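PDB 5TX7: D-isomer specific 2-hydroxyacid dehydrogenase family protein from Desulfovibrio vulgaris, which probably catalyses the NAD-dependent interconversion of D-2-hydroxyacids and 2-oxoacids. Local coordinates for residues A[51-56]-A[72-77]; A[91-96]-A[315-320]; A[114-119]-A[141-146]; A[174-179]-A[190-195]; A[194-199]-A[220-225]. All blocks are in the same frame, centred on the assembly; numbering follows the deposited sequence.

Overall arrangement
Interactions 1 and 2 touch and belong to one parallel sheet: the buried first joins the ends of two inner strands, the second pairs the C-terminal tail with the edge strand through a single backbone bridge. Backbone bonds and asparagine amides dominate both. Interactions 3, 4 and 5 lie in the NAD-binding domain. Interaction 4 closes the edge of its seven-stranded sheet by parallel pairing and ring packing, and interaction 5, sharing G194 and L195, is a surface contact with a salt-bridge network. Interaction 3, about 36 Å from interaction 1, centre to centre, joins a helix end to a loop through an arginine and a glutamine. Interactions 2, 3 and 4 are partly buried; the second subunit reaches 1 and 3.

Interaction 1 (A[51-56]-A[72-77])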
# COMPACT_ATOMS: atom_id res chain seq x y z
N THR A 51 -2.36 -30.74 -7.99
CA THR A 51 -1.45 -30.03 -8.86
C THR A 51 -1.80 -28.54 -8.84
O THR A 51 -2.97 -28.17 -8.83
CB THR A 51 -1.49 -30.56 -10.31
OG1 THR A 51 -0.62 -29.78 -11.14
CG2 THR A 51 -2.91 -30.51 -10.93
N ASN A 52 -0.78 -27.70 -8.79
CA ASN A 52 -0.95 -26.28 -9.01
C ASN A 52 -0.66 -26.02 -10.49
O ASN A 52 -1.56 -25.71 -11.25
CB ASN A 52 -0.02 -25.47 -8.08
CG ASN A 52 -0.38 -24.00 -8.01
OD1 ASN A 52 -0.96 -23.44 -8.94
ND2 ASN A 52 -0.04 -23.37 -6.89
N LYS A 53 0.59 -26.19 -10.90
CA LYS A 53 1.01 -25.94 -12.28
C LYS A 53 1.68 -27.15 -12.94
O LYS A 53 2.20 -27.02 -14.04
CB LYS A 53 1.97 -24.73 -12.33
CG LYS A 53 1.38 -23.42 -11.87
CD LYS A 53 0.24 -22.94 -12.75
CE LYS A 53 -0.33 -21.60 -12.25
NZ LYS A 53 -1.34 -21.77 -11.17
N VAL A 54 1.67 -28.31 -12.29
CA VAL A 54 2.21 -29.52 -12.92
C VAL A 54 1.20 -29.99 -13.98
O VAL A 54 0.02 -30.15 -13.68
CB VAL A 54 2.49 -30.63 -11.91
CG1 VAL A 54 2.91 -31.92 -12.62
CG2 VAL A 54 3.59 -30.18 -10.95
N PRO A 55 1.65 -30.15 -15.23
CA PRO A 55 0.72 -30.48 -16.30
C PRO A 55 0.25 -31.93 -16.28
O PRO A 55 1.04 -32.80 -15.93
CB PRO A 55 1.51 -30.18 -17.58
CG PRO A 55 2.94 -30.27 -17.17
CD PRO A 55 3.01 -29.88 -15.74
N LEU A 56 -1.02 -32.17 -16.62
CA LEU A 56 -1.57 -33.52 -16.75
C LEU A 56 -2.34 -33.63 -18.06
O LEU A 56 -3.42 -33.05 -18.21
CB LEU A 56 -2.48 -33.85 -15.58
CG LEU A 56 -1.83 -33.85 -14.20
CD1 LEU A 56 -2.92 -33.89 -13.13
CD2 LEU A 56 -0.86 -35.02 -14.07
N VAL A 72 -7.14 -29.09 -8.34
CA VAL A 72 -6.18 -28.10 -8.79
C VAL A 72 -6.08 -26.99 -7.76
O VAL A 72 -7.11 -26.42 -7.35
CB VAL A 72 -6.59 -27.52 -10.15
CG1 VAL A 72 -5.57 -26.48 -10.62
CG2 VAL A 72 -6.72 -28.64 -11.17
N LEU A 73 -4.84 -26.65 -7.39
CA LEU A 73 -4.53 -25.71 -6.31
C LEU A 73 -4.44 -24.29 -6.87
O LEU A 73 -3.43 -23.60 -6.74
CB LEU A 73 -3.21 -26.11 -5.63
CG LEU A 73 -3.10 -27.53 -5.09
CD1 LEU A 73 -1.65 -27.85 -4.71
CD2 LEU A 73 -4.02 -27.73 -3.90
N ALA A 74 -5.55 -23.87 -7.47
CA ALA A 74 -5.64 -22.64 -8.23
C ALA A 74 -7.07 -22.50 -8.73
O ALA A 74 -7.86 -23.42 -8.63
CB ALA A 74 -4.67 -22.67 -9.42
N THR A 75 -7.38 -21.34 -9.26
CA THR A 75 -8.63 -21.12 -9.97
C THR A 75 -8.48 -21.58 -11.43
O THR A 75 -9.40 -22.16 -12.01
CB THR A 75 -9.02 -19.63 -9.94
OG1 THR A 75 -8.98 -19.15 -8.58
CG2 THR A 75 -10.43 -19.44 -10.49
N GLY A 76 -7.30 -21.31 -12.00
CA GLY A 76 -6.97 -21.75 -13.34
C GLY A 76 -6.51 -23.19 -13.38
O GLY A 76 -5.89 -23.69 -12.45
N TYR A 77 -6.83 -23.85 -14.48
CA TYR A 77 -6.50 -25.26 -14.70
C TYR A 77 -6.05 -25.48 -16.15
O TYR A 77 -6.27 -26.54 -16.73
CB TYR A 77 -7.71 -26.14 -14.31
CG TYR A 77 -9.02 -25.67 -14.90
CD1 TYR A 77 -9.43 -26.07 -16.18
CD2 TYR A 77 -9.85 -24.81 -14.18
CE1 TYR A 77 -10.62 -25.61 -16.72
CE2 TYR A 77 -11.04 -24.35 -14.72
CZ TYR A 77 -11.43 -24.75 -15.99
OH TYR A 77 -12.62 -24.29 -16.54
O HOH W 1 -3.26 -23.83 -12.31
O HOH W 2 -2.33 -21.02 -6.70
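The carboxamide of N52 is the flat group here, and the carbonyl oxygen of L73 sits over one of its faces, nearly equidistant from N52 CG (3.3 Å) and N52 ND2 (3.4 Å). The angle to ND2 is too poor for a hydrogen bond. Water 2 links the two groups instead, accepting a hydrogen bond from N52 ND2 and donating one to L73 O. At the oxygen end of the amide, K53 NZ donates to N52 OD1 (2.8 Å), with NZ tilted 20° from the carbonyl plane. The K53 chain is bent at its second and fourth torsions, which folds the ammonium back over the A74 methyl (K53 NZ to A74 CB, 3.9 Å). Water 1 ties N52 O, K53 NZ and G76 O together, a solvent link between the lysine and the 72-77 loop. The backbones meet at a parallel bridge between T51 and V72, where L73 N donates to T51 O (2.8 Å). L73 is the centre of an inverse gamma turn, and the only bridge between the segments is the one just before it. W136 of the second subunit makes a cation-pi contact with K53 and packs on N52. The two loops follow neighbouring strands, 48-51 and 69-72, of a parallel sheet and lead into helices 58-62 and 82-87; helix 39-43 packs on V54, and on the far side V72 pairs with S93 of strand 92-93.

Interaction 2 (A[91-96]-A[315-320])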
# COMPACT_ATOMS: atom_id res chain seq x y z
N PRO A 91 -13.25 -36.81 -12.10
CA PRO A 91 -13.63 -35.42 -11.82
C PRO A 91 -12.41 -34.55 -11.53
O PRO A 91 -11.48 -35.02 -10.87
CB PRO A 91 -14.48 -35.52 -10.55
CG PRO A 91 -14.87 -36.96 -10.42
CD PRO A 91 -13.80 -37.75 -11.11
N VAL A 92 -12.42 -33.32 -12.02
CA VAL A 92 -11.36 -32.35 -11.73
C VAL A 92 -12.01 -31.17 -11.04
O VAL A 92 -12.95 -30.57 -11.59
CB VAL A 92 -10.62 -31.87 -12.99
CG1 VAL A 92 -9.50 -30.92 -12.62
CG2 VAL A 92 -10.04 -33.05 -13.75
N SER A 93 -11.52 -30.84 -9.85
CA SER A 93 -12.00 -29.67 -9.13
C SER A 93 -10.95 -28.57 -9.08
O SER A 93 -9.74 -28.85 -9.07
CB SER A 93 -12.43 -30.07 -7.72
OG SER A 93 -13.57 -30.90 -7.74
N ASN A 94 -11.41 -27.31 -9.02
CA ASN A 94 -10.53 -26.16 -8.74
C ASN A 94 -10.97 -25.45 -7.47
O ASN A 94 -11.83 -25.96 -6.76
CB ASN A 94 -10.47 -25.22 -9.96
CG ASN A 94 -11.75 -24.44 -10.18
OD1 ASN A 94 -12.80 -24.72 -9.58
ND2 ASN A 94 -11.66 -23.46 -11.07
N VAL A 95 -10.36 -24.30 -7.18
CA VAL A 95 -10.75 -23.47 -6.05
C VAL A 95 -10.93 -22.02 -6.52
O VAL A 95 -9.94 -21.29 -6.68
CB VAL A 95 -9.68 -23.48 -4.95
CG1 VAL A 95 -10.17 -22.70 -3.73
CG2 VAL A 95 -9.30 -24.92 -4.57
N PRO A 96 -12.18 -21.59 -6.76
CA PRO A 96 -12.41 -20.16 -7.04
C PRO A 96 -12.48 -19.33 -5.76
O PRO A 96 -12.77 -19.86 -4.69
CB PRO A 96 -13.76 -20.16 -7.77
CG PRO A 96 -14.47 -21.36 -7.25
CD PRO A 96 -13.42 -22.38 -6.82
N VAL A 315 -17.49 -31.27 -5.47
CA VAL A 315 -17.80 -29.85 -5.56
C VAL A 315 -16.77 -29.13 -6.43
O VAL A 315 -15.67 -29.64 -6.62
CB VAL A 315 -17.93 -29.28 -4.13
CG1 VAL A 315 -16.59 -28.97 -3.47
CG2 VAL A 315 -18.86 -28.09 -4.13
N ASN A 316 -17.14 -27.98 -6.98
CA ASN A 316 -16.27 -27.16 -7.86
C ASN A 316 -15.74 -27.94 -9.07
O ASN A 316 -14.62 -27.74 -9.50
CB ASN A 316 -15.10 -26.56 -7.07
CG ASN A 316 -15.53 -25.56 -6.03
OD1 ASN A 316 -16.43 -24.75 -6.27
ND2 ASN A 316 -14.87 -25.56 -4.88
N VAL A 317 -16.58 -28.79 -9.64
CA VAL A 317 -16.15 -29.65 -10.74
C VAL A 317 -16.08 -28.78 -12.00
O VAL A 317 -17.07 -28.12 -12.36
CB VAL A 317 -17.10 -30.85 -10.91
CG1 VAL A 317 -16.68 -31.73 -12.07
CG2 VAL A 317 -17.11 -31.68 -9.64
N VAL A 318 -14.92 -28.77 -12.66
CA VAL A 318 -14.73 -27.98 -13.89
C VAL A 318 -14.87 -28.78 -15.20
O VAL A 318 -14.78 -28.19 -16.29
CB VAL A 318 -13.39 -27.18 -13.90
CG1 VAL A 318 -13.30 -26.27 -12.68
CG2 VAL A 318 -12.16 -28.09 -13.95
N ASN A 319 -15.13 -30.09 -15.10
CA ASN A 319 -15.30 -30.94 -16.28
C ASN A 319 -16.57 -31.81 -16.23
O ASN A 319 -16.58 -32.95 -16.70
CB ASN A 319 -14.04 -31.78 -16.48
CG ASN A 319 -13.86 -32.85 -15.41
OD1 ASN A 319 -14.43 -32.77 -14.33
ND2 ASN A 319 -13.06 -33.86 -15.72
N ALA A 320 -17.65 -31.24 -15.69
CA ALA A 320 -18.93 -31.96 -15.52
C ALA A 320 -19.53 -32.40 -16.87
O ALA A 320 -20.10 -33.49 -16.98
CB ALA A 320 -19.92 -31.10 -14.76
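V92 is held through both backbone polar groups: V92 N donates to N319 OD1 (3.1 Å) from above the amide's carbonyl plane, and V92 O accepts from V318 N (2.9 Å), almost in line with its own C=O bond. The placement of N319 CG between backbone N and carbonyl carbon (chi1 70°) sets the amide beside V92, with OD1 toward V92 N, while N319 ND2 goes to V82 O and I90 O. Next along, N94 N donates to N316 O (3.3 Å). This bond and that from V318 N make a single bridge, S93 to V317, by which the C-terminal tail, returning after helix 292-310, pairs with the edge strand 92-93 of the five-stranded parallel sheet. S93 bonds strand 69-72 through its backbone, and its hydroxyl OG donates to V315 O (2.7 Å). V318 CG1 meets the N94 amide as a whole, almost equally far from N94 CG (3.5 Å), OD1 and ND2; T75 O takes ND2. N305 of helix 292-310 serves both segments, ND2 giving to N94 O and OD1 accepting from N316 ND2.

Interaction 3 (A[114-119]-A[141-146]); sequences LCRRTA and STQEEL
R116 and Q143 cross at about a right angle, their guanidinium and amide planes 74° apart. R116 NE donates to Q143 OE1 (2.8 Å): the oxygen lies close to the guanidinium plane, at its edge, yet the donor stands well above the plane of the amide carbonyl. Bends at the second and third torsions of R116 curl the side chain round to bring NE to OE1. The glutamine answers with its other end, Q143 NE2 giving to R116 O (2.9 Å) and also to S141 O (3.0 Å), both acceptors lying in the amide plane. Three bonds thus fix the rotation of the carboxamide. Beside this pair, E144 N donates to C115 O (3.0 Å), and C115 SG meets L146 CD2 at 3.8 Å. The E144 carboxylate turns to Y232 and K149. Helix 100-116 ends here, where R117 takes positive phi, and the loop 141-146 supplies partners for two of its last carbonyls. Water 3 joins R116 NH1 to E144 O, and S102 and A288 of the second subunit take NH1 and NH2 through their carbonyls. The guanidinium's bonded partners are therefore neutral oxygens, whose dipoles, with the negative helix end, probably ease its charge. E145 OE2, 6.2 Å from R116 NH1, bonds S291 OG of the second subunit and could add only longer-range attraction; the bonds to S102 and A288 probably help join the subunits.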
# COMPACT_ATOMS: atom_id res chain seq x y z
N LEU A 114 4.26 2.95 -6.65
CA LEU A 114 4.49 3.88 -7.76
C LEU A 114 4.22 5.35 -7.32
O LEU A 114 4.91 6.27 -7.75
CB LEU A 114 3.64 3.53 -8.97
CG LEU A 114 3.98 2.20 -9.68
CD1 LEU A 114 2.83 1.65 -10.52
CD2 LEU A 114 5.21 2.35 -10.56
N CYS A 115 3.22 5.56 -6.46
CA CYS A 115 2.82 6.90 -6.08
C CYS A 115 3.68 7.56 -5.00
O CYS A 115 3.90 8.77 -5.05
CB CYS A 115 1.36 6.93 -5.64
SG CYS A 115 0.29 6.68 -7.08
N ARG A 116 4.16 6.75 -4.05
CA ARG A 116 4.99 7.23 -2.92
C ARG A 116 6.43 6.74 -2.96
O ARG A 116 7.32 7.40 -2.41
CB ARG A 116 4.35 6.79 -1.60
CG ARG A 116 2.84 6.99 -1.50
CD ARG A 116 2.45 8.44 -1.70
NE ARG A 116 2.88 9.28 -0.57
CZ ARG A 116 2.08 9.92 0.29
NH1 ARG A 116 0.75 9.85 0.20
NH2 ARG A 116 2.64 10.64 1.25
N ARG A 117 6.71 5.59 -3.59
CA ARG A 117 8.06 5.06 -3.67
C ARG A 117 8.67 4.90 -2.28
O ARG A 117 9.79 5.36 -2.05
CB ARG A 117 8.91 5.92 -4.61
CG ARG A 117 8.54 5.84 -6.08
CD ARG A 117 9.13 4.60 -6.71
NE ARG A 117 8.78 4.45 -8.11
CZ ARG A 117 9.04 3.35 -8.85
NH1 ARG A 117 9.63 2.27 -8.32
NH2 ARG A 117 8.70 3.32 -10.14
N THR A 118 7.95 4.25 -1.36
CA THR A 118 8.44 4.17 0.03
C THR A 118 9.74 3.43 0.12
O THR A 118 10.63 3.84 0.85
CB THR A 118 7.46 3.49 0.99
OG1 THR A 118 7.13 2.19 0.49
CG2 THR A 118 6.21 4.34 1.17
N ALA A 119 9.85 2.34 -0.62
CA ALA A 119 11.06 1.50 -0.59
C ALA A 119 12.28 2.20 -1.19
O ALA A 119 13.40 1.99 -0.72
CB ALA A 119 10.81 0.19 -1.32
N SER A 141 11.12 11.52 -5.42
CA SER A 141 10.00 11.19 -6.29
C SER A 141 8.81 11.93 -5.73
O SER A 141 8.52 11.77 -4.54
CB SER A 141 9.76 9.68 -6.24
OG SER A 141 9.02 9.24 -7.35
N THR A 142 8.14 12.73 -6.55
CA THR A 142 6.94 13.42 -6.12
C THR A 142 5.96 12.45 -5.45
O THR A 142 5.67 11.35 -5.98
CB THR A 142 6.20 14.08 -7.30
OG1 THR A 142 7.02 15.09 -7.90
CG2 THR A 142 4.88 14.72 -6.81
N GLN A 143 5.47 12.86 -4.27
CA GLN A 143 4.48 12.08 -3.52
C GLN A 143 3.11 12.35 -4.09
O GLN A 143 2.71 13.51 -4.17
CB GLN A 143 4.55 12.45 -2.04
CG GLN A 143 5.88 12.12 -1.36
CD GLN A 143 6.18 10.64 -1.42
OE1 GLN A 143 5.67 9.83 -0.63
NE2 GLN A 143 7.01 10.26 -2.39
N GLU A 144 2.41 11.30 -4.51
CA GLU A 144 1.18 11.48 -5.26
C GLU A 144 0.03 10.84 -4.49
O GLU A 144 0.12 9.72 -4.00
CB GLU A 144 1.31 10.93 -6.68
CG GLU A 144 0.59 11.74 -7.75
CD GLU A 144 0.84 11.26 -9.18
OE1 GLU A 144 1.98 10.87 -9.50
OE2 GLU A 144 -0.11 11.28 -10.00
N GLU A 145 -1.06 11.60 -4.40
CA GLU A 145 -2.25 11.23 -3.66
C GLU A 145 -3.21 10.62 -4.67
O GLU A 145 -3.28 11.09 -5.80
CB GLU A 145 -2.85 12.48 -3.07
CG GLU A 145 -3.44 12.33 -1.69
CD GLU A 145 -4.00 13.66 -1.17
OE1 GLU A 145 -5.20 13.90 -1.41
OE2 GLU A 145 -3.24 14.49 -0.58
N LEU A 146 -3.93 9.57 -4.26
CA LEU A 146 -4.97 9.00 -5.14
C LEU A 146 -6.28 9.79 -5.12
O LEU A 146 -7.08 9.63 -6.03
CB LEU A 146 -5.21 7.54 -4.79
CG LEU A 146 -3.97 6.64 -4.92
CD1 LEU A 146 -4.26 5.24 -4.42
CD2 LEU A 146 -3.44 6.56 -6.35
O HOH W 3 -0.84 8.33 -1.62

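Interaction 4 (A[174-179]-A[190-195]); sequences VIAYAP and FEHVGL
This is the edge of the NAD-binding domain's parallel sheet, where V174, I175 and A176 of strand 173-177 run beside F190, E191 and H192 of the outermost strand 190-192. The chains alternate bonds in parallel fashion: E191 N to V174 O, A176 N to E191 O (3.1 Å) and V193 N to A176 O (3.0 Å), with the strand axes 20° apart. On the face carrying V174, A176, F190 and H192, V174 CG1 lies at the edge of the F190 ring, 3.8 Å from F190 CD1, and the A176 methyl meets F190 CE1. F190 CE2 in turn lies over one face of the H192 imidazole, which reaches A178 CB with its CD2 (3.6 Å). The parallel sheet and the family mark a Rossmann-type cofactor domain, with G155 probably opening its GxGxxG loop; F156 beside it meets the F190 ring. On the other face I175 CB packs against V193 CG2 (4.1 Å). Further along, the Y177 ring is sandwiched: L195 CB makes a CH-pi contact 4.0 Å from its centroid, and P179 CD lies over the rim of the opposite face. V193 O lies at the ring's edge, and water 4 bridges V193 O and A178 N.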
# COMPACT_ATOMS: atom_id res chain seq x y z
N VAL A 174 -14.69 5.75 -9.32
CA VAL A 174 -14.60 4.41 -9.87
C VAL A 174 -15.47 4.32 -11.12
O VAL A 174 -16.60 4.79 -11.15
CB VAL A 174 -15.04 3.35 -8.85
CG1 VAL A 174 -14.88 1.95 -9.41
CG2 VAL A 174 -14.24 3.49 -7.56
N ILE A 175 -14.91 3.73 -12.17
CA ILE A 175 -15.65 3.32 -13.34
C ILE A 175 -15.25 1.90 -13.70
O ILE A 175 -14.10 1.52 -13.54
CB ILE A 175 -15.44 4.29 -14.53
CG1 ILE A 175 -13.97 4.30 -15.00
CG2 ILE A 175 -15.89 5.69 -14.12
CD1 ILE A 175 -13.73 5.29 -16.13
N ALA A 176 -16.21 1.11 -14.15
CA ALA A 176 -15.99 -0.30 -14.42
C ALA A 176 -16.47 -0.68 -15.81
O ALA A 176 -17.56 -0.28 -16.21
CB ALA A 176 -16.73 -1.13 -13.39
N TYR A 177 -15.64 -1.42 -16.54
CA TYR A 177 -16.07 -2.13 -17.75
C TYR A 177 -16.52 -3.49 -17.27
O TYR A 177 -15.70 -4.31 -16.86
CB TYR A 177 -14.95 -2.25 -18.80
CG TYR A 177 -15.35 -3.10 -20.00
CD1 TYR A 177 -16.41 -2.71 -20.81
CD2 TYR A 177 -14.70 -4.31 -20.29
CE1 TYR A 177 -16.81 -3.48 -21.90
CE2 TYR A 177 -15.10 -5.10 -21.37
CZ TYR A 177 -16.16 -4.68 -22.18
OH TYR A 177 -16.58 -5.44 -23.26
N ALA A 178 -17.82 -3.71 -17.31
CA ALA A 178 -18.47 -4.84 -16.64
C ALA A 178 -19.34 -5.58 -17.63
O ALA A 178 -20.57 -5.48 -17.58
CB ALA A 178 -19.28 -4.34 -15.45
N PRO A 179 -18.71 -6.34 -18.55
CA PRO A 179 -19.45 -7.03 -19.61
C PRO A 179 -20.29 -8.23 -19.13
O PRO A 179 -21.42 -8.40 -19.60
CB PRO A 179 -18.35 -7.47 -20.58
CG PRO A 179 -17.13 -7.62 -19.72
CD PRO A 179 -17.25 -6.60 -18.64
N PHE A 190 -19.69 6.17 -8.75
CA PHE A 190 -19.46 4.94 -9.50
C PHE A 190 -20.26 5.00 -10.78
O PHE A 190 -21.36 5.54 -10.77
CB PHE A 190 -19.90 3.72 -8.71
CG PHE A 190 -19.85 2.45 -9.52
CD1 PHE A 190 -18.65 1.78 -9.68
CD2 PHE A 190 -20.99 1.95 -10.14
CE1 PHE A 190 -18.58 0.62 -10.44
CE2 PHE A 190 -20.92 0.79 -10.90
CZ PHE A 190 -19.71 0.12 -11.05
N GLU A 191 -19.73 4.43 -11.85
CA GLU A 191 -20.42 4.38 -13.13
C GLU A 191 -19.91 3.21 -13.99
O GLU A 191 -18.74 2.86 -13.95
CB GLU A 191 -20.18 5.72 -13.83
CG GLU A 191 -21.00 6.00 -15.07
CD GLU A 191 -20.57 7.29 -15.75
OE1 GLU A 191 -20.08 8.22 -15.06
OE2 GLU A 191 -20.73 7.39 -17.00
N HIS A 192 -20.82 2.56 -14.71
CA HIS A 192 -20.45 1.59 -15.75
C HIS A 192 -20.09 2.32 -17.05
O HIS A 192 -20.79 3.24 -17.46
CB HIS A 192 -21.59 0.60 -16.03
CG HIS A 192 -21.79 -0.39 -14.94
ND1 HIS A 192 -22.94 -0.43 -14.17
CD2 HIS A 192 -20.99 -1.37 -14.47
CE1 HIS A 192 -22.83 -1.40 -13.28
NE2 HIS A 192 -21.67 -1.99 -13.45
N VAL A 193 -19.03 1.88 -17.71
CA VAL A 193 -18.59 2.48 -18.97
C VAL A 193 -18.19 1.42 -19.98
O VAL A 193 -17.84 0.31 -19.61
CB VAL A 193 -17.37 3.41 -18.77
CG1 VAL A 193 -17.74 4.59 -17.88
CG2 VAL A 193 -16.17 2.67 -18.19
N GLY A 194 -18.23 1.79 -21.26
CA GLY A 194 -17.60 1.00 -22.30
C GLY A 194 -16.09 0.98 -22.14
O GLY A 194 -15.52 1.83 -21.47
N LEU A 195 -15.44 0.03 -22.77
CA LEU A 195 -13.99 -0.14 -22.64
C LEU A 195 -13.18 1.06 -23.16
O LEU A 195 -12.23 1.46 -22.51
CB LEU A 195 -13.56 -1.42 -23.36
CG LEU A 195 -12.16 -1.94 -23.11
CD1 LEU A 195 -11.81 -1.95 -21.62
CD2 LEU A 195 -12.08 -3.38 -23.61
O HOH W 4 -19.48 -1.82 -18.50

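Interaction 5 (A[194-199]-A[220-225])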
# COMPACT_ATOMS: atom_id res chain seq x y z
N GLY A 194 -18.23 1.79 -21.26
CA GLY A 194 -17.60 1.00 -22.30
C GLY A 194 -16.09 0.98 -22.14
O GLY A 194 -15.52 1.83 -21.47
N LEU A 195 -15.44 0.03 -22.77
CA LEU A 195 -13.99 -0.14 -22.64
C LEU A 195 -13.18 1.06 -23.16
O LEU A 195 -12.23 1.46 -22.51
CB LEU A 195 -13.56 -1.42 -23.36
CG LEU A 195 -12.16 -1.94 -23.11
CD1 LEU A 195 -11.81 -1.95 -21.62
CD2 LEU A 195 -12.08 -3.38 -23.61
N ASP A 196 -13.57 1.63 -24.29
CA ASP A 196 -12.86 2.81 -24.82
C ASP A 196 -13.02 4.04 -23.92
O ASP A 196 -12.03 4.71 -23.66
CB ASP A 196 -13.23 3.08 -26.30
CG ASP A 196 -12.66 2.00 -27.26
OD1 ASP A 196 -11.67 1.31 -26.91
OD2 ASP A 196 -13.18 1.82 -28.38
N GLU A 197 -14.23 4.27 -23.42
CA GLU A 197 -14.52 5.34 -22.46
C GLU A 197 -13.73 5.21 -21.15
O GLU A 197 -13.31 6.21 -20.56
CB GLU A 197 -16.03 5.35 -22.16
CG GLU A 197 -16.56 6.51 -21.33
CD GLU A 197 -18.07 6.40 -21.06
OE1 GLU A 197 -18.78 5.60 -21.76
OE2 GLU A 197 -18.55 7.11 -20.14
N LEU A 198 -13.52 3.97 -20.71
CA LEU A 198 -12.72 3.69 -19.51
C LEU A 198 -11.32 4.25 -19.69
O LEU A 198 -10.86 4.98 -18.82
CB LEU A 198 -12.66 2.19 -19.19
CG LEU A 198 -12.02 1.75 -17.85
CD1 LEU A 198 -12.63 0.45 -17.35
CD2 LEU A 198 -10.52 1.58 -17.91
N PHE A 199 -10.66 3.93 -20.80
CA PHE A 199 -9.29 4.44 -21.04
C PHE A 199 -9.15 5.95 -21.20
O PHE A 199 -8.14 6.51 -20.76
CB PHE A 199 -8.61 3.71 -22.22
CG PHE A 199 -8.13 2.35 -21.85
CD1 PHE A 199 -8.98 1.25 -21.96
CD2 PHE A 199 -6.86 2.16 -21.33
CE1 PHE A 199 -8.57 -0.01 -21.60
CE2 PHE A 199 -6.43 0.90 -20.99
CZ PHE A 199 -7.29 -0.19 -21.11
N ASP A 220 -3.61 -1.87 -25.87
CA ASP A 220 -2.83 -1.67 -27.09
C ASP A 220 -2.45 -0.21 -27.27
O ASP A 220 -2.91 0.66 -26.51
CB ASP A 220 -3.58 -2.23 -28.31
CG ASP A 220 -4.94 -1.57 -28.57
OD1 ASP A 220 -5.37 -0.65 -27.83
OD2 ASP A 220 -5.61 -2.01 -29.54
N ALA A 221 -1.63 0.05 -28.28
CA ALA A 221 -1.16 1.39 -28.60
C ALA A 221 -2.27 2.43 -28.67
O ALA A 221 -2.07 3.54 -28.20
CB ALA A 221 -0.36 1.39 -29.91
N ARG A 222 -3.43 2.05 -29.25
CA ARG A 222 -4.57 2.96 -29.44
C ARG A 222 -5.24 3.40 -28.14
O ARG A 222 -5.52 4.59 -27.96
CB ARG A 222 -5.64 2.34 -30.35
CG ARG A 222 -6.81 3.29 -30.67
CD ARG A 222 -7.91 2.60 -31.45
NE ARG A 222 -8.41 1.42 -30.75
CZ ARG A 222 -9.44 1.38 -29.90
NH1 ARG A 222 -9.74 0.22 -29.34
NH2 ARG A 222 -10.18 2.45 -29.62
N ARG A 223 -5.52 2.44 -27.25
CA ARG A 223 -6.10 2.76 -25.96
C ARG A 223 -5.12 3.53 -25.08
O ARG A 223 -5.54 4.42 -24.32
CB ARG A 223 -6.57 1.52 -25.25
CG ARG A 223 -8.00 1.23 -25.60
CD ARG A 223 -8.36 -0.23 -25.53
NE ARG A 223 -9.61 -0.47 -26.24
CZ ARG A 223 -10.06 -1.68 -26.57
NH1 ARG A 223 -9.38 -2.77 -26.24
NH2 ARG A 223 -11.17 -1.80 -27.26
N LEU A 224 -3.83 3.21 -25.20
CA LEU A 224 -2.78 3.96 -24.48
C LEU A 224 -2.71 5.41 -24.94
O LEU A 224 -2.67 6.31 -24.12
CB LEU A 224 -1.42 3.28 -24.61
CG LEU A 224 -1.22 1.95 -23.87
CD1 LEU A 224 0.06 1.29 -24.38
CD2 LEU A 224 -1.20 2.15 -22.37
N ALA A 225 -2.75 5.63 -26.26
CA ALA A 225 -2.79 6.99 -26.82
C ALA A 225 -4.01 7.80 -26.36
O ALA A 225 -3.94 9.02 -26.29
CB ALA A 225 -2.78 6.92 -28.33
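The charged group is a salt-bridge network of D196, R222 and R223, centred on D196 OD1. R223 NE donates to D196 OD1 (2.8 Å), lying almost in line with its C-O bond and keeping the oxygen close to the guanidinium plane, while R223 NH2 adds a weak bond. R222 NH1 comes to D196 OD1 from the syn side (3.3 Å), and R222 NH2 reaches both carboxylate oxygens weakly. The R222 guanidinium stands 77° to the carboxylate, that of R223 46°. A bend at the third torsion of R222 brings its head round to the aspartate, whereas R223 runs extended, its NH1 bonded to L218 O. The ring and aliphatic contacts belong to R223: its CB lies over the face of the F199 ring, 4.0 Å from the centroid, a CH-pi contact, and L195 CD2 lies over the rim of one guanidinium face, 3.8 Å from R223 NH1. Capping comes from D220 OD1, which accepts from R223 N (3.1 Å) at the N-cap of helix 221-225. Helix 195-201 follows strand 190-192 in a parallel beta-alpha-beta crossover to strand 204-207, and helix 221-225 comes between strands 204-207 and 231-235 in the chain; such helices flanking one sheet are typical of the Rossmann fold.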